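Putative arsenate reductase (Streptococcus mutans UA159, PDB 3FZ4) probably reduces arsenate to arsenite, as a putative arsenate reductase of the thioredoxin-like ArsC family. Local coordinates at residues R46-N51 / R97-K102. The protein carries 1 engineered substitution. Sequence-based numbering, arbitrary orientation.
Sequences RNWLEN and RPLLVK. With EDO (1,2-ethanediol), chain C.
Glu-50 OE2 takes two donors from one partner, Arg-46, on helix 42-51. Arg-46 NE gives the shorter bond, 2.8 Å to Glu-50 OE2, and reaches its anti lone pair. Arg-46 NH2 gives the longer, more bent hydrogen bond, 3.1 Å to Glu-50 OE2, from above the carboxylate plane. The oxygen stays within 2° of the guanidinium plane, so this side-on salt bridge is flat on the arginine side. It joins successive turns of the helix.

Trp-48 makes the contact with strand 99-102. With CG anti to the carbonyl carbon (chi1 -59°), the indole extends from the helix toward the strand, six-membered ring foremost. Trp-48 CZ2 touches Val-101 CG2 at 3.7 Å, with the side chains crossing at about a right angle. Trp-48 CZ3 meets Leu-99 CD1 at 3.8 Å. Both methyls approach the ring obliquely. Trp-48 NE1 is satisfied by the carbonyl of Gly-104, in the turn between strands 99-102 and 105-109, which probably limits rotation of the indole.

All three touching residues are buried. Leu-99 and Val-101, alternate residues of the strand, point to the helix, and their backbones pair with strand 5-9. The contact joins the helical insertion between strands 30-34 and 99-102 to an inner strand of the thioredoxin-like mixed sheet, as in the ArsC fold.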
ATOM      1  N   ARG A  46      -4.780  -7.231  -6.957  1.00 11.54           N
ATOM      2  CA  ARG A  46      -4.356  -7.922  -8.158  1.00 11.16           C
ATOM      3  C   ARG A  46      -4.219  -6.972  -9.345  1.00 11.41           C
ATOM      4  O   ARG A  46      -3.270  -7.076 -10.114  1.00 12.01           O
ATOM      5  CB  ARG A  46      -5.350  -9.049  -8.469  1.00 11.96           C
ATOM      6  CG  ARG A  46      -5.068  -9.763  -9.778  1.00 14.36           C
ATOM      7  CD  ARG A  46      -3.828 -10.615  -9.706  1.00 18.23           C
ATOM      8  NE  ARG A  46      -3.632 -11.351 -10.964  1.00 20.84           N
ATOM      9  CZ  ARG A  46      -4.353 -12.398 -11.372  1.00 21.04           C
ATOM     10  NH1 ARG A  46      -5.312 -12.929 -10.607  1.00 22.21           N
ATOM     11  NH2 ARG A  46      -4.069 -12.941 -12.547  1.00 21.31           N
ATOM     12  N   ASN A  47      -5.160  -6.043  -9.480  1.00 12.26           N
ATOM     13  CA  ASN A  47      -5.073  -5.074 -10.560  0.50 13.21           C
ATOM     14  C   ASN A  47      -3.805  -4.227 -10.447  1.00 12.85           C
ATOM     15  O   ASN A  47      -3.144  -3.988 -11.438  1.00 13.98           O
ATOM     16  CB  ASN A  47      -6.305  -4.188 -10.604  0.50 13.91           C
ATOM     17  CG  ASN A  47      -6.458  -3.488 -11.931  0.50 17.13           C
ATOM     18  OD1 ASN A  47      -6.665  -4.128 -12.963  0.50 19.28           O
ATOM     19  ND2 ASN A  47      -6.364  -2.167 -11.911  0.50 19.90           N
ATOM     20  N   TRP A  48      -3.438  -3.813  -9.229  1.00 11.17           N
ATOM     21  CA  TRP A  48      -2.212  -3.074  -9.050  1.00 10.59           C
ATOM     22  C   TRP A  48      -1.022  -3.937  -9.431  1.00 11.43           C
ATOM     23  O   TRP A  48      -0.085  -3.450 -10.084  1.00 11.89           O
ATOM     24  CB  TRP A  48      -2.062  -2.656  -7.592  1.00 10.93           C
ATOM     25  CG  TRP A  48      -3.157  -1.795  -7.040  1.00  9.77           C
ATOM     26  CD1 TRP A  48      -4.075  -1.057  -7.738  1.00 11.40           C
ATOM     27  CD2 TRP A  48      -3.447  -1.601  -5.662  1.00 10.08           C
ATOM     28  NE1 TRP A  48      -4.910  -0.399  -6.867  1.00 11.59           N
ATOM     29  CE2 TRP A  48      -4.529  -0.695  -5.580  1.00 11.42           C
ATOM     30  CE3 TRP A  48      -2.855  -2.061  -4.469  1.00 11.32           C
ATOM     31  CZ2 TRP A  48      -5.065  -0.287  -4.346  1.00 11.24           C
ATOM     32  CZ3 TRP A  48      -3.397  -1.653  -3.251  1.00 12.55           C
ATOM     33  CH2 TRP A  48      -4.484  -0.775  -3.205  1.00 12.26           C
ATOM     34  N   LEU A  49      -1.003  -5.188  -8.991  1.00 11.26           N
ATOM     35  CA  LEU A  49       0.157  -6.032  -9.265  1.00 12.01           C
ATOM     36  C   LEU A  49       0.350  -6.243 -10.745  1.00 13.14           C
ATOM     37  O   LEU A  49       1.501  -6.327 -11.210  1.00 14.90           O
ATOM     38  CB  LEU A  49       0.025  -7.392  -8.591  1.00 12.02           C
ATOM     39  CG  LEU A  49      -0.143  -7.423  -7.067  1.00 11.77           C
ATOM     40  CD1 LEU A  49      -0.150  -8.861  -6.593  1.00 12.68           C
ATOM     41  CD2 LEU A  49       0.961  -6.650  -6.361  1.00 13.25           C
ATOM     42  N   GLU A  50      -0.770  -6.379 -11.455  1.00 13.89           N
ATOM     43  CA  GLU A  50      -0.726  -6.644 -12.886  1.00 16.21           C
ATOM     44  C   GLU A  50      -0.375  -5.427 -13.729  1.00 16.57           C
ATOM     45  O   GLU A  50       0.361  -5.555 -14.721  1.00 19.32           O
ATOM     46  CB  GLU A  50      -2.056  -7.234 -13.355  1.00 16.95           C
ATOM     47  CG  GLU A  50      -2.385  -8.626 -12.790  1.00 19.28           C
ATOM     48  CD  GLU A  50      -1.631  -9.791 -13.457  1.00 23.87           C
ATOM     49  OE1 GLU A  50      -0.898  -9.590 -14.454  1.00 26.74           O
ATOM     50  OE2 GLU A  50      -1.779 -10.942 -12.986  1.00 27.22           O
ATOM     51  N   ASN A  51      -0.855  -4.258 -13.325  1.00 15.40           N
ATOM     52  CA  ASN A  51      -0.867  -3.089 -14.219  1.00 16.62           C
ATOM     53  C   ASN A  51      -0.019  -1.922 -13.821  1.00 15.39           C
ATOM     54  O   ASN A  51       0.203  -1.026 -14.624  1.00 16.29           O
ATOM     55  CB  ASN A  51      -2.301  -2.633 -14.448  1.00 17.51           C
ATOM     56  CG  ASN A  51      -3.127  -3.698 -15.142  1.00 20.71           C
ATOM     57  OD1 ASN A  51      -2.793  -4.135 -16.241  1.00 24.54           O
ATOM     58  ND2 ASN A  51      -4.163  -4.178 -14.468  1.00 22.76           N
ATOM     59  N   ARG A  97       3.178   0.218   3.484  1.00  9.73           N
ATOM     60  CA  ARG A  97       2.333   1.377   3.829  1.00 10.48           C
ATOM     61  C   ARG A  97       3.247   2.593   3.976  1.00  9.69           C
ATOM     62  O   ARG A  97       4.450   2.423   4.224  1.00 11.45           O
ATOM     63  CB  ARG A  97       1.535   1.143   5.122  1.00 12.12           C
ATOM     64  CG  ARG A  97       2.428   0.734   6.273  1.00 14.29           C
ATOM     65  CD  ARG A  97       1.660   0.609   7.543  1.00 18.28           C
ATOM     66  NE  ARG A  97       2.545   0.455   8.688  1.00 21.58           N
ATOM     67  CZ  ARG A  97       2.784  -0.696   9.304  1.00 23.28           C
ATOM     68  NH1 ARG A  97       3.590  -0.699  10.357  1.00 26.40           N
ATOM     69  NH2 ARG A  97       2.198  -1.814   8.898  1.00 24.08           N
ATOM     70  N   PRO A  98       2.724   3.797   3.784  1.00  8.37           N
ATOM     71  CA  PRO A  98       1.373   4.072   3.287  1.00  8.31           C
ATOM     72  C   PRO A  98       1.173   3.715   1.824  1.00  7.93           C
ATOM     73  O   PRO A  98       2.141   3.478   1.080  1.00  9.15           O
ATOM     74  CB  PRO A  98       1.232   5.578   3.471  1.00  9.95           C
ATOM     75  CG  PRO A  98       2.657   6.093   3.372  1.00  9.32           C
ATOM     76  CD  PRO A  98       3.516   5.019   3.994  1.00  8.92           C
ATOM     77  N   LEU A  99      -0.091   3.691   1.402  1.00  8.20           N
ATOM     78  CA  LEU A  99      -0.429   3.620  -0.017  1.00  7.60           C
ATOM     79  C   LEU A  99      -1.321   4.794  -0.334  1.00  7.25           C
ATOM     80  O   LEU A  99      -2.177   5.173   0.473  1.00  8.83           O
ATOM     81  CB  LEU A  99      -1.243   2.383  -0.350  1.00 10.18           C
ATOM     82  CG  LEU A  99      -0.675   1.036   0.036  1.00 11.22           C
ATOM     83  CD1 LEU A  99      -1.734  -0.052  -0.217  1.00 12.53           C
ATOM     84  CD2 LEU A  99       0.606   0.743  -0.745  1.00 12.51           C
ATOM     85  N   LEU A 100      -1.076   5.403  -1.489  1.00  7.04           N
ATOM     86  CA  LEU A 100      -1.953   6.432  -2.027  1.00  7.19           C
ATOM     87  C   LEU A 100      -2.546   5.935  -3.329  1.00  7.46           C
ATOM     88  O   LEU A 100      -1.825   5.466  -4.203  1.00  7.90           O
ATOM     89  CB  LEU A 100      -1.192   7.749  -2.197  1.00  7.40           C
ATOM     90  CG  LEU A 100      -2.063   8.974  -2.475  1.00  8.53           C
ATOM     91  CD1 LEU A 100      -2.880   9.331  -1.257  1.00  9.56           C
ATOM     92  CD2 LEU A 100      -1.213  10.150  -2.923  1.00  9.87           C
ATOM     93  N   VAL A 101      -3.871   5.986  -3.404  1.00  7.93           N
ATOM     94  CA  VAL A 101      -4.655   5.380  -4.475  1.00  8.82           C
ATOM     95  C   VAL A 101      -5.566   6.457  -5.026  1.00  8.97           C
ATOM     96  O   VAL A 101      -6.168   7.198  -4.266  1.00 10.06           O
ATOM     97  CB  VAL A 101      -5.440   4.182  -3.925  1.00  9.38           C
ATOM     98  CG1 VAL A 101      -6.290   3.516  -5.010  1.00 11.12           C
ATOM     99  CG2 VAL A 101      -4.498   3.165  -3.289  1.00 11.69           C
ATOM    100  N   LYS A 102      -5.667   6.541  -6.353  1.00 10.25           N
ATOM    101  CA  LYS A 102      -6.530   7.543  -6.992  0.50 11.20           C
ATOM    102  C   LYS A 102      -7.509   6.824  -7.892  1.00 11.24           C
ATOM    103  O   LYS A 102      -7.112   6.149  -8.837  1.00 11.93           O
ATOM    104  CB  LYS A 102      -5.736   8.576  -7.801  0.50 11.68           C
ATOM    105  CG  LYS A 102      -6.575   9.784  -8.238  0.50 13.73           C
ATOM    106  CD  LYS A 102      -5.704  10.861  -8.891  0.50 16.95           C
ATOM    107  CE  LYS A 102      -5.072  10.349 -10.203  0.50 18.52           C
ATOM    108  NZ  LYS A 102      -4.420  11.429 -11.015  0.50 21.27           N
TER
HETATM  109  C1  EDO C 202      -1.206  -0.749 -17.174  1.00 20.30           C
HETATM  110  O1  EDO C 202       0.166  -0.977 -17.291  1.00 22.14           O
HETATM  111  C2  EDO C 202      -2.053  -1.765 -17.921  1.00 22.93           C
HETATM  112  O2  EDO C 202      -3.300  -1.112 -18.100  1.00 28.78           O